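Local atomic coordinates of 16S rRNA methyltransferase (Streptomyces sp. DSM 40477, PDB entry 3MQ2), a protein that methylates N1 of adenine 1408 in 16S rRNA with S-adenosyl-L-methionine as donor, conferring resistance to aminoglycosides such as kanamycin and apramycin. Residues L93-P107 against M126-L140. Residues are numbered along the deposited sequence; the frame is centred on the assembly and turned at random. Where two conformers were deposited one is given.
Sequences LPPLSGVGELHVLMP and MAAVCRPGASFLVAL. With SAH (S-adenosyl-L-homocysteine), chain C.
E101-L105 runs parallel to A134-L140, their segment axes 10° apart, and a ladder from S135 N to G100 O (3.0 Å) through to M106 N and A139 O (2.8 Å) zips them together. Before the ladder, V99 bridges C130: it donates to V129 O and accepts from R131 N, ahead of the type II turn R131-A134. On the face of L102 and V104, M126 reaches across from helix 121-128. Its CB meets L102 CD2 and the chain, extended at chi2 (-172°), carries SD to V104 CG2 (4.0 Å), both crossings near a right angle. L93 CD1 packs on M126 CG (3.8 Å). On the other face, L105 CD2 touches L137 CD2 and A139 CB, and H103 NE2 donates in its ring plane to the anti lone pair of E101 OE1 (2.6 Å); R52 pairs with OE2. The extended R131 lays one guanidinium face over G100 CA, 3.4 Å from NH1, which also salt-bridges D29; a water links NH1 to G98 O. At the C-terminal end of strand 99-105, L105 O accepts from the amino N of the cofactor product, S-adenosyl-L-homocysteine (2.8 Å). Strands 99-105 and 134-141, joined by a helical crossover, are the adjacent fourth and fifth strands of the 3-2-1-4-5-7-6 sheet, with 209-216 reversed, that marks the class I methyltransferase fold.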
loop_
_atom_site.group_PDB
_atom_site.type_symbol
_atom_site.label_atom_id
_atom_site.label_comp_id
_atom_site.label_asym_id
_atom_site.label_seq_id
_atom_site.Cartn_x
_atom_site.Cartn_y
_atom_site.Cartn_z
ATOM N N LEU A 93 -5.986 -8.880 7.304
ATOM C CA LEU A 93 -4.550 -8.764 7.131
ATOM C C LEU A 93 -3.813 -9.940 7.767
ATOM O O LEU A 93 -4.282 -10.535 8.734
ATOM C CB LEU A 93 -4.067 -7.443 7.739
ATOM C CG LEU A 93 -4.522 -6.229 6.932
ATOM C CD1 LEU A 93 -4.383 -4.958 7.750
ATOM C CD2 LEU A 93 -3.728 -6.122 5.644
ATOM N N PRO A 94 -2.630 -10.260 7.235
ATOM C CA PRO A 94 -1.771 -11.275 7.849
ATOM C C PRO A 94 -1.356 -10.821 9.247
ATOM O O PRO A 94 -1.451 -9.633 9.570
ATOM C CB PRO A 94 -0.543 -11.307 6.921
ATOM C CG PRO A 94 -0.965 -10.616 5.671
ATOM C CD PRO A 94 -1.988 -9.613 6.081
ATOM N N PRO A 95 -0.902 -11.766 10.075
ATOM C CA PRO A 95 -0.488 -11.488 11.450
ATOM C C PRO A 95 0.859 -10.775 11.493
ATOM O O PRO A 95 1.824 -11.286 12.063
ATOM C CB PRO A 95 -0.387 -12.889 12.065
ATOM C CG PRO A 95 -0.036 -13.765 10.929
ATOM C CD PRO A 95 -0.749 -13.189 9.725
ATOM N N LEU A 96 0.918 -9.601 10.868
ATOM C CA LEU A 96 2.116 -8.773 10.879
ATOM C C LEU A 96 2.107 -7.883 12.113
ATOM O O LEU A 96 1.055 -7.476 12.593
ATOM C CB LEU A 96 2.163 -7.908 9.612
ATOM C CG LEU A 96 2.303 -8.637 8.273
ATOM C CD1 LEU A 96 1.857 -7.762 7.110
ATOM C CD2 LEU A 96 3.734 -9.092 8.074
ATOM N N SER A 97 3.287 -7.563 12.626
ATOM C CA SER A 97 3.353 -6.643 13.745
ATOM C C SER A 97 4.556 -5.732 13.573
ATOM O O SER A 97 5.551 -6.123 12.969
ATOM C CB SER A 97 3.482 -7.415 15.055
ATOM O OG SER A 97 4.599 -8.282 14.990
ATOM N N GLY A 98 4.443 -4.517 14.088
ATOM C CA GLY A 98 5.548 -3.574 14.098
ATOM C C GLY A 98 6.024 -3.049 12.750
ATOM O O GLY A 98 7.178 -2.640 12.614
ATOM N N VAL A 99 5.152 -3.055 11.750
ATOM C CA VAL A 99 5.488 -2.446 10.458
ATOM C C VAL A 99 5.884 -0.980 10.683
ATOM O O VAL A 99 5.271 -0.297 11.496
ATOM C CB VAL A 99 4.301 -2.538 9.479
ATOM C CG1 VAL A 99 4.563 -1.693 8.232
ATOM C CG2 VAL A 99 4.018 -4.004 9.108
ATOM N N GLY A 100 6.907 -0.505 9.966
ATOM C CA GLY A 100 7.414 0.850 10.151
ATOM C C GLY A 100 7.013 1.856 9.090
ATOM O O GLY A 100 7.150 3.070 9.281
ATOM N N GLU A 101 6.527 1.354 7.961
ATOM C CA GLU A 101 6.102 2.219 6.866
ATOM C C GLU A 101 5.031 1.472 6.088
ATOM O O GLU A 101 5.201 0.293 5.763
ATOM C CB GLU A 101 7.298 2.555 5.977
ATOM C CG GLU A 101 6.948 3.357 4.722
ATOM C CD GLU A 101 8.177 3.950 4.061
ATOM O OE1 GLU A 101 8.092 4.342 2.878
ATOM O OE2 GLU A 101 9.230 4.032 4.725
ATOM N N LEU A 102 3.916 2.152 5.843
ATOM C CA LEU A 102 2.754 1.553 5.204
ATOM C C LEU A 102 2.384 2.340 3.946
ATOM O O LEU A 102 2.253 3.565 3.997
ATOM C CB LEU A 102 1.581 1.579 6.176
ATOM C CG LEU A 102 0.247 1.097 5.626
ATOM C CD1 LEU A 102 0.295 -0.413 5.466
ATOM C CD2 LEU A 102 -0.868 1.497 6.581
ATOM N N HIS A 103 2.236 1.638 2.821
ATOM C CA HIS A 103 1.818 2.262 1.563
ATOM C C HIS A 103 0.481 1.707 1.109
ATOM O O HIS A 103 0.242 0.504 1.177
ATOM C CB HIS A 103 2.841 2.009 0.447
ATOM C CG HIS A 103 4.191 2.588 0.708
ATOM N ND1 HIS A 103 5.249 2.416 -0.162
ATOM C CD2 HIS A 103 4.672 3.322 1.740
ATOM C CE1 HIS A 103 6.315 3.026 0.317
ATOM N NE2 HIS A 103 5.991 3.588 1.471
ATOM N N VAL A 104 -0.393 2.596 0.648
ATOM C CA VAL A 104 -1.618 2.180 -0.027
ATOM C C VAL A 104 -1.707 3.017 -1.288
ATOM O O VAL A 104 -2.014 4.214 -1.218
ATOM C CB VAL A 104 -2.874 2.442 0.819
ATOM C CG1 VAL A 104 -4.143 1.975 0.048
ATOM C CG2 VAL A 104 -2.778 1.723 2.164
ATOM N N LEU A 105 -1.423 2.414 -2.437
ATOM C CA LEU A 105 -1.270 3.209 -3.658
ATOM C C LEU A 105 -2.385 2.937 -4.656
ATOM O O LEU A 105 -2.617 1.803 -5.038
ATOM C CB LEU A 105 0.090 2.943 -4.313
ATOM C CG LEU A 105 1.337 3.078 -3.438
ATOM C CD1 LEU A 105 2.586 2.940 -4.299
ATOM C CD2 LEU A 105 1.345 4.409 -2.711
ATOM N N MET A 106 -3.069 3.993 -5.077
ATOM C CA MET A 106 -4.144 3.884 -6.072
ATOM C C MET A 106 -5.214 2.858 -5.722
ATOM O O MET A 106 -5.579 2.045 -6.569
ATOM C CB MET A 106 -3.572 3.530 -7.456
ATOM C CG MET A 106 -2.203 4.083 -7.726
ATOM S SD MET A 106 -2.303 5.873 -7.793
ATOM C CE MET A 106 -3.117 6.064 -9.376
ATOM N N PRO A 107 -5.748 2.903 -4.492
ATOM C CA PRO A 107 -6.731 1.883 -4.120
ATOM C C PRO A 107 -8.043 2.041 -4.877
ATOM O O PRO A 107 -8.406 3.146 -5.295
ATOM C CB PRO A 107 -6.951 2.146 -2.628
ATOM C CG PRO A 107 -6.709 3.628 -2.492
ATOM C CD PRO A 107 -5.533 3.879 -3.404
ATOM N N MET A 126 -5.361 -1.729 9.623
ATOM C CA MET A 126 -4.055 -1.480 9.036
ATOM C C MET A 126 -3.116 -0.897 10.086
ATOM O O MET A 126 -1.943 -1.269 10.150
ATOM C CB MET A 126 -4.172 -0.570 7.808
ATOM C CG MET A 126 -4.670 -1.333 6.575
ATOM S SD MET A 126 -4.600 -0.357 5.050
ATOM C CE MET A 126 -5.923 0.805 5.384
ATOM N N ALA A 127 -3.639 -0.007 10.923
ATOM C CA ALA A 127 -2.827 0.562 11.990
ATOM C C ALA A 127 -2.369 -0.543 12.942
ATOM O O ALA A 127 -1.294 -0.460 13.523
ATOM C CB ALA A 127 -3.592 1.649 12.750
ATOM N N ALA A 128 -3.185 -1.585 13.092
ATOM C CA ALA A 128 -2.863 -2.674 14.017
ATOM C C ALA A 128 -1.517 -3.341 13.732
ATOM O O ALA A 128 -0.813 -3.758 14.659
ATOM C CB ALA A 128 -3.967 -3.731 14.003
ATOM N N VAL A 129 -1.170 -3.462 12.454
ATOM C CA VAL A 129 0.062 -4.156 12.078
ATOM C C VAL A 129 1.276 -3.236 12.132
ATOM O O VAL A 129 2.409 -3.682 11.936
ATOM C CB VAL A 129 -0.022 -4.813 10.673
ATOM C CG1 VAL A 129 -1.214 -5.755 10.598
ATOM C CG2 VAL A 129 -0.089 -3.758 9.575
ATOM N N CYS A 130 1.034 -1.961 12.405
ATOM C CA CYS A 130 2.114 -0.977 12.436
ATOM C C CYS A 130 2.505 -0.657 13.862
ATOM O O CYS A 130 1.672 -0.691 14.766
ATOM C CB CYS A 130 1.671 0.332 11.786
ATOM S SG CYS A 130 1.345 0.217 10.028
ATOM N N ARG A 131 3.768 -0.307 14.065
ATOM C CA ARG A 131 4.149 0.253 15.355
ATOM C C ARG A 131 3.666 1.694 15.434
ATOM O O ARG A 131 3.550 2.381 14.416
ATOM C CB ARG A 131 5.666 0.178 15.568
ATOM C CG ARG A 131 6.477 1.007 14.589
ATOM C CD ARG A 131 7.889 1.298 15.120
ATOM N NE ARG A 131 8.641 2.115 14.168
ATOM C CZ ARG A 131 9.313 1.610 13.139
ATOM N NH1 ARG A 131 9.326 0.297 12.952
ATOM N NH2 ARG A 131 9.966 2.411 12.302
ATOM N N PRO A 132 3.391 2.168 16.653
ATOM C CA PRO A 132 3.146 3.599 16.810
ATOM C C PRO A 132 4.360 4.359 16.277
ATOM O O PRO A 132 5.498 3.968 16.560
ATOM C CB PRO A 132 3.045 3.770 18.330
ATOM C CG PRO A 132 2.653 2.418 18.849
ATOM C CD PRO A 132 3.333 1.437 17.928
ATOM N N GLY A 133 4.121 5.410 15.501
ATOM C CA GLY A 133 5.195 6.189 14.908
ATOM C C GLY A 133 5.521 5.785 13.480
ATOM O O GLY A 133 6.300 6.461 12.802
ATOM N N ALA A 134 4.933 4.681 13.015
ATOM C CA ALA A 134 5.099 4.254 11.628
ATOM C C ALA A 134 4.657 5.361 10.680
ATOM O O ALA A 134 3.713 6.085 10.969
ATOM C CB ALA A 134 4.262 2.992 11.356
ATOM N N SER A 135 5.323 5.475 9.537
ATOM C CA SER A 135 4.905 6.436 8.522
ATOM C C SER A 135 3.911 5.784 7.581
ATOM O O SER A 135 3.915 4.570 7.416
ATOM C CB SER A 135 6.105 6.940 7.719
ATOM O OG SER A 135 6.697 5.894 6.971
ATOM N N PHE A 136 3.066 6.597 6.963
ATOM C CA PHE A 136 2.140 6.081 5.949
ATOM C C PHE A 136 2.065 6.997 4.742
ATOM O O PHE A 136 2.284 8.211 4.847
ATOM C CB PHE A 136 0.734 5.821 6.507
ATOM C CG PHE A 136 -0.069 7.065 6.811
ATOM C CD1 PHE A 136 -0.740 7.757 5.805
ATOM C CD2 PHE A 136 -0.191 7.510 8.122
ATOM C CE1 PHE A 136 -1.502 8.886 6.110
ATOM C CE2 PHE A 136 -0.945 8.625 8.430
ATOM C CZ PHE A 136 -1.604 9.317 7.428
ATOM N N LEU A 137 1.751 6.388 3.603
ATOM C CA LEU A 137 1.454 7.085 2.367
ATOM C C LEU A 137 0.206 6.451 1.782
ATOM O O LEU A 137 0.190 5.246 1.497
ATOM C CB LEU A 137 2.607 6.923 1.385
ATOM C CG LEU A 137 2.300 7.244 -0.074
ATOM C CD1 LEU A 137 1.875 8.700 -0.245
ATOM C CD2 LEU A 137 3.523 6.939 -0.902
ATOM N N VAL A 138 -0.845 7.247 1.629
ATOM C CA VAL A 138 -2.022 6.820 0.882
ATOM C C VAL A 138 -2.076 7.682 -0.364
ATOM O O VAL A 138 -2.178 8.905 -0.270
ATOM C CB VAL A 138 -3.330 7.009 1.673
ATOM C CG1 VAL A 138 -4.526 6.672 0.788
ATOM C CG2 VAL A 138 -3.342 6.139 2.933
ATOM N N ALA A 139 -1.978 7.061 -1.532
ATOM C CA ALA A 139 -1.977 7.850 -2.758
ATOM C C ALA A 139 -3.305 7.606 -3.441
ATOM O O ALA A 139 -3.541 6.531 -4.004
ATOM C CB ALA A 139 -0.826 7.460 -3.646
ATOM N N LEU A 140 -4.193 8.589 -3.352
ATOM C CA LEU A 140 -5.533 8.427 -3.899
ATOM C C LEU A 140 -5.528 8.672 -5.399
ATOM O O LEU A 140 -4.999 9.672 -5.864
ATOM C CB LEU A 140 -6.502 9.407 -3.249
ATOM C CG LEU A 140 -6.786 9.231 -1.765
ATOM C CD1 LEU A 140 -7.767 10.297 -1.309
ATOM C CD2 LEU A 140 -7.329 7.825 -1.469
HETATM N N SAH C . -1.062 -0.420 -5.715
HETATM C CA SAH C . -1.000 -1.130 -6.981
HETATM C CB SAH C . -2.372 -1.670 -7.379
HETATM C CG SAH C . -3.516 -0.679 -7.195
HETATM S SD SAH C . -5.022 -1.242 -8.026
HETATM C C SAH C . -0.471 -0.195 -8.051
HETATM O O SAH C . -0.226 -0.605 -9.186
HETATM O OXT SAH C . -0.287 0.993 -7.786
HETATM C "C5'" SAH C . -5.731 -1.534 -6.385
HETATM C "C4'" SAH C . -5.399 -2.928 -5.863
HETATM O "O4'" SAH C . -5.959 -3.081 -4.575
HETATM C "C3'" SAH C . -5.991 -4.048 -6.721
HETATM O "O3'" SAH C . -4.975 -4.966 -7.045
HETATM C "C2'" SAH C . -7.001 -4.761 -5.850
HETATM O "O2'" SAH C . -6.941 -6.164 -6.034
HETATM C "C1'" SAH C . -6.536 -4.367 -4.462
HETATM N N9 SAH C . -7.603 -4.324 -3.454
HETATM C C8 SAH C . -8.813 -3.683 -3.500
HETATM N N7 SAH C . -9.456 -3.916 -2.321
HETATM C C5 SAH C . -8.653 -4.690 -1.544
HETATM C C6 SAH C . -8.794 -5.221 -0.271
HETATM N N6 SAH C . -9.894 -4.997 0.443
HETATM N N1 SAH C . -7.772 -5.978 0.252
HETATM C C2 SAH C . -6.622 -6.215 -0.472
HETATM N N3 SAH C . -6.483 -5.697 -1.740
HETATM C C4 SAH C . -7.488 -4.943 -2.248
HETATM O O HOH W 1 1.986 -3.842 15.450
HETATM O O HOH W 2 8.641 -2.010 14.958
#